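Local coordinates for putative YfrE protein (Vibrio parahaemolyticus RIMD 2210633, PDB 3BEE), which is of unknown function but probably mediates protein contacts during cytochrome c maturation, at residues 7-18 and 44-55. Sequence-based numbering, arbitrary orientation.
Sequences TQLAAKATTLYY and AALSLIANDHFI. With EDO (1,2-ethanediol), chain D.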
loop_
_atom_site.group_PDB
_atom_site.type_symbol
_atom_site.label_atom_id
_atom_site.label_comp_id
_atom_site.label_asym_id
_atom_site.label_seq_id
_atom_site.Cartn_x
_atom_site.Cartn_y
_atom_site.Cartn_z
ATOM N N THR A 7 4.388 7.129 7.804
ATOM C CA THR A 7 4.820 5.735 7.878
ATOM C C THR A 7 4.377 5.108 9.195
ATOM O O THR A 7 3.940 3.969 9.212
ATOM C CB THR A 7 6.355 5.603 7.641
ATOM O OG1 THR A 7 6.691 6.185 6.368
ATOM C CG2 THR A 7 6.787 4.132 7.637
ATOM N N GLN A 8 4.430 5.871 10.288
ATOM C CA GLN A 8 3.901 5.401 11.565
ATOM C C GLN A 8 2.376 5.159 11.550
ATOM O O GLN A 8 1.895 4.197 12.135
ATOM C CB GLN A 8 4.330 6.334 12.704
ATOM C CG GLN A 8 5.823 6.173 13.029
ATOM C CD GLN A 8 6.382 7.205 13.984
ATOM O OE1 GLN A 8 5.801 8.274 14.202
ATOM N NE2 GLN A 8 7.550 6.892 14.554
ATOM N N LEU A 9 1.630 6.039 10.887
ATOM C CA LEU A 9 0.202 5.852 10.668
ATOM C C LEU A 9 -0.073 4.590 9.820
ATOM O O LEU A 9 -0.951 3.789 10.151
ATOM C CB LEU A 9 -0.398 7.118 10.021
ATOM C CG LEU A 9 -0.414 8.406 10.895
ATOM C CD1 LEU A 9 -0.928 9.592 10.085
ATOM C CD2 LEU A 9 -1.251 8.243 12.129
ATOM N N ALA A 10 0.713 4.394 8.764
ATOM C CA ALA A 10 0.565 3.243 7.880
ATOM C C ALA A 10 0.970 1.979 8.589
ATOM O O ALA A 10 0.395 0.930 8.327
ATOM C CB ALA A 10 1.385 3.411 6.652
ATOM N N ALA A 11 1.950 2.064 9.492
ATOM C CA ALA A 11 2.351 0.897 10.273
ATOM C C ALA A 11 1.228 0.458 11.227
ATOM O O ALA A 11 0.982 -0.738 11.396
ATOM C CB ALA A 11 3.658 1.172 11.054
ATOM N N LYS A 12 0.536 1.397 11.868
ATOM C CA LYS A 12 -0.587 0.963 12.696
ATOM C C LYS A 12 -1.649 0.346 11.806
ATOM O O LYS A 12 -2.200 -0.711 12.137
ATOM C CB LYS A 12 -1.191 2.075 13.554
ATOM C CG LYS A 12 -2.176 1.497 14.599
ATOM C CD LYS A 12 -2.710 2.534 15.582
ATOM C CE LYS A 12 -3.738 1.887 16.483
ATOM N NZ LYS A 12 -4.134 2.742 17.606
ATOM N N ALA A 13 -1.928 0.988 10.672
ATOM C CA ALA A 13 -2.919 0.408 9.760
ATOM C C ALA A 13 -2.557 -1.027 9.405
ATOM O O ALA A 13 -3.431 -1.894 9.358
ATOM C CB ALA A 13 -3.053 1.237 8.495
ATOM N N THR A 14 -1.272 -1.276 9.152
ATOM C CA THR A 14 -0.762 -2.588 8.746
ATOM C C THR A 14 -0.964 -3.594 9.886
ATOM O O THR A 14 -1.393 -4.724 9.648
ATOM C CB THR A 14 0.735 -2.501 8.383
ATOM O OG1 THR A 14 0.917 -1.555 7.325
ATOM C CG2 THR A 14 1.321 -3.885 7.977
ATOM N N THR A 15 -0.650 -3.197 11.119
ATOM C CA THR A 15 -0.885 -4.073 12.264
ATOM C C THR A 15 -2.375 -4.447 12.395
ATOM O O THR A 15 -2.715 -5.619 12.525
ATOM C CB THR A 15 -0.382 -3.459 13.584
ATOM O OG1 THR A 15 1.028 -3.238 13.502
ATOM C CG2 THR A 15 -0.638 -4.412 14.723
ATOM N N LEU A 16 -3.256 -3.451 12.359
ATOM C CA LEU A 16 -4.687 -3.712 12.465
ATOM C C LEU A 16 -5.200 -4.579 11.318
ATOM O O LEU A 16 -6.073 -5.413 11.537
ATOM C CB LEU A 16 -5.489 -2.423 12.531
ATOM C CG LEU A 16 -5.257 -1.515 13.727
ATOM C CD1 LEU A 16 -5.707 -0.160 13.286
ATOM C CD2 LEU A 16 -5.989 -1.968 14.980
ATOM N N TYR A 17 -4.640 -4.401 10.119
ATOM C CA TYR A 17 -4.983 -5.224 8.966
ATOM C C TYR A 17 -4.598 -6.712 9.106
ATOM O O TYR A 17 -5.501 -7.573 9.148
ATOM C CB TYR A 17 -4.335 -4.661 7.694
ATOM C CG TYR A 17 -4.723 -5.393 6.415
ATOM C CD1 TYR A 17 -5.891 -5.057 5.736
ATOM C CD2 TYR A 17 -3.904 -6.393 5.869
ATOM C CE1 TYR A 17 -6.234 -5.693 4.548
ATOM C CE2 TYR A 17 -4.242 -7.050 4.681
ATOM C CZ TYR A 17 -5.415 -6.706 4.034
ATOM O OH TYR A 17 -5.789 -7.333 2.874
ATOM N N TYR A 18 -3.274 -7.004 9.104
ATOM C CA TYR A 18 -2.727 -8.418 9.051
ATOM C C TYR A 18 -3.067 -9.272 10.240
ATOM O O TYR A 18 -3.183 -10.524 10.127
ATOM C CB TYR A 18 -1.199 -8.507 8.796
ATOM C CG TYR A 18 -0.862 -8.205 7.355
ATOM C CD1 TYR A 18 -1.238 -9.079 6.328
ATOM C CD2 TYR A 18 -0.249 -7.003 7.005
ATOM C CE1 TYR A 18 -0.966 -8.778 4.964
ATOM C CE2 TYR A 18 0.015 -6.677 5.668
ATOM C CZ TYR A 18 -0.339 -7.573 4.658
ATOM O OH TYR A 18 -0.089 -7.239 3.372
ATOM N N ALA A 44 4.776 2.506 2.681
ATOM C CA ALA A 44 4.045 1.610 3.582
ATOM C C ALA A 44 2.522 1.596 3.306
ATOM O O ALA A 44 1.906 0.537 3.289
ATOM C CB ALA A 44 4.335 1.947 5.022
ATOM N N ALA A 45 1.942 2.776 3.080
ATOM C CA ALA A 45 0.505 2.934 2.893
ATOM C C ALA A 45 0.030 2.380 1.541
ATOM O O ALA A 45 -0.897 1.574 1.488
ATOM C CB ALA A 45 0.115 4.400 3.044
ATOM N N LEU A 46 0.668 2.811 0.452
ATOM C CA LEU A 46 0.288 2.365 -0.872
ATOM C C LEU A 46 0.550 0.880 -1.027
ATOM O O LEU A 46 -0.179 0.166 -1.723
ATOM C CB LEU A 46 1.053 3.152 -1.946
ATOM C CG LEU A 46 0.620 4.608 -2.133
ATOM C CD1 LEU A 46 1.438 5.278 -3.257
ATOM C CD2 LEU A 46 -0.862 4.696 -2.439
ATOM N N SER A 47 1.593 0.416 -0.362
ATOM C CA SER A 47 1.923 -0.977 -0.401
ATOM C C SER A 47 0.851 -1.844 0.293
ATOM O O SER A 47 0.451 -2.885 -0.243
ATOM C CB SER A 47 3.339 -1.189 0.155
ATOM O OG SER A 47 3.501 -2.524 0.480
ATOM N N LEU A 48 0.347 -1.409 1.442
ATOM C CA LEU A 48 -0.776 -2.125 2.074
ATOM C C LEU A 48 -2.012 -2.170 1.166
ATOM O O LEU A 48 -2.667 -3.206 1.033
ATOM C CB LEU A 48 -1.153 -1.521 3.449
ATOM C CG LEU A 48 -2.206 -2.289 4.270
ATOM C CD1 LEU A 48 -1.719 -3.693 4.597
ATOM C CD2 LEU A 48 -2.620 -1.590 5.597
ATOM N N ILE A 49 -2.345 -1.030 0.578
ATOM C CA ILE A 49 -3.503 -0.921 -0.303
ATOM C C ILE A 49 -3.386 -1.879 -1.505
ATOM O O ILE A 49 -4.349 -2.624 -1.823
ATOM C CB ILE A 49 -3.700 0.556 -0.756
ATOM C CG1 ILE A 49 -4.170 1.436 0.434
ATOM C CG2 ILE A 49 -4.684 0.657 -1.967
ATOM C CD1 ILE A 49 -3.967 2.967 0.229
ATOM N N ALA A 50 -2.225 -1.859 -2.164
ATOM C CA ALA A 50 -1.933 -2.783 -3.300
ATOM C C ALA A 50 -2.011 -4.236 -2.876
ATOM O O ALA A 50 -2.553 -5.051 -3.597
ATOM C CB ALA A 50 -0.534 -2.516 -3.891
ATOM N N ASN A 51 -1.409 -4.563 -1.731
ATOM C CA ASN A 51 -1.380 -5.925 -1.241
ATOM C C ASN A 51 -2.782 -6.369 -0.943
ATOM O O ASN A 51 -3.132 -7.481 -1.258
ATOM C CB ASN A 51 -0.524 -6.042 0.047
ATOM C CG ASN A 51 0.965 -5.964 -0.241
ATOM O OD1 ASN A 51 1.373 -6.020 -1.393
ATOM N ND2 ASN A 51 1.791 -5.853 0.816
ATOM N N ASP A 52 -3.583 -5.500 -0.324
ATOM C CA ASP A 52 -4.976 -5.832 -0.049
ATOM C C ASP A 52 -5.785 -6.139 -1.332
ATOM O O ASP A 52 -6.559 -7.101 -1.375
ATOM C CB ASP A 52 -5.667 -4.711 0.744
ATOM C CG ASP A 52 -7.155 -4.984 0.948
ATOM O OD1 ASP A 52 -7.473 -5.988 1.609
ATOM O OD2 ASP A 52 -8.010 -4.202 0.450
ATOM N N HIS A 53 -5.638 -5.297 -2.358
ATOM C CA HIS A 53 -6.187 -5.605 -3.681
ATOM C C HIS A 53 -5.721 -7.001 -4.152
ATOM O O HIS A 53 -6.525 -7.840 -4.541
ATOM C CB HIS A 53 -5.752 -4.527 -4.684
ATOM C CG HIS A 53 -6.485 -3.227 -4.536
ATOM N ND1 HIS A 53 -7.860 -3.156 -4.404
ATOM C CD2 HIS A 53 -6.040 -1.943 -4.533
ATOM C CE1 HIS A 53 -8.230 -1.880 -4.327
ATOM N NE2 HIS A 53 -7.143 -1.130 -4.395
ATOM N N PHE A 54 -4.417 -7.252 -4.088
ATOM C CA PHE A 54 -3.863 -8.493 -4.618
ATOM C C PHE A 54 -4.486 -9.726 -3.928
ATOM O O PHE A 54 -4.933 -10.663 -4.596
ATOM C CB PHE A 54 -2.341 -8.485 -4.459
ATOM C CG PHE A 54 -1.652 -9.678 -5.079
ATOM C CD1 PHE A 54 -1.168 -9.616 -6.383
ATOM C CD2 PHE A 54 -1.477 -10.858 -4.342
ATOM C CE1 PHE A 54 -0.521 -10.735 -6.983
ATOM C CE2 PHE A 54 -0.818 -11.990 -4.933
ATOM C CZ PHE A 54 -0.342 -11.903 -6.246
ATOM N N ILE A 55 -4.457 -9.708 -2.594
ATOM C CA ILE A 55 -5.042 -10.727 -1.717
ATOM C C ILE A 55 -6.521 -10.960 -2.075
ATOM O O ILE A 55 -7.034 -12.091 -1.993
ATOM C CB ILE A 55 -4.950 -10.203 -0.226
ATOM C CG1 ILE A 55 -3.512 -10.284 0.283
ATOM C CG2 ILE A 55 -5.920 -10.926 0.725
ATOM C CD1 ILE A 55 -3.316 -9.572 1.668
HETATM C C1 EDO D . 2.122 -9.533 -2.867
HETATM O O1 EDO D . 1.272 -8.527 -2.272
HETATM C C2 EDO D . 2.725 -9.041 -4.178
HETATM O O2 EDO D . 2.981 -10.172 -5.017
HETATM O O HOH W 1 6.941 4.148 3.938
HETATM O O HOH W 2 2.429 -1.537 4.706
#
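Leu-48 sits as a knob in a hole formed by Ala-13, Thr-14, Tyr-17 and Tyr-18, joining helices 6-18 and 43-55 of this TPR-type alpha-solenoid. The two helices run in the same general direction, their segment axes 28° apart and 9.0 Å at closest approach; helix 26-38 lies between them in sequence.

The apolar packing grades from small to large. Ala-10 CB lies 3.7 Å from Ala-44 CB and also touches Ala-45; with methyls alone on both sides, the backbones come close here. Further along, the axes diverge and larger residues fill the gap. Leu-48 extends with CG anti to its backbone N (chi1 -173°), which brings CD2 against the Thr-14 backbone and CD1 against both tyrosine rings. Leu-48 CD1 makes an off-centre CH-pi contact with the Tyr-17 ring and lies 3.6 Å from Tyr-18 CE2. Within helix 6-18, the Tyr-17 ring presents CD2 to one face of the Tyr-18 ring.

Water bridges the polar margin beside the alanines. One water links Thr-7 OG1, also held by Asn-42, to Ala-44 N. Another donates to both Thr-14 OG1 and Ala-44 O; Thr-14 OG1 in turn donates to Ala-10 O, so a threonine suits this border.

Tyrosine hydroxyls reach polar groups across the helices. Asn-51 ND2 gives Tyr-18 OH a weak bond, while its OD1 accepts from an ethanediol that probably comes from the crystallisation liquor. Tyr-17 OH donates to Asp-52 OD1 at a very short 2.5 Å, the carboxylate standing nearly perpendicular to the ring, at 87°, and Ile-55 CD1 packing 3.5 Å from the same hydroxyl oxygen.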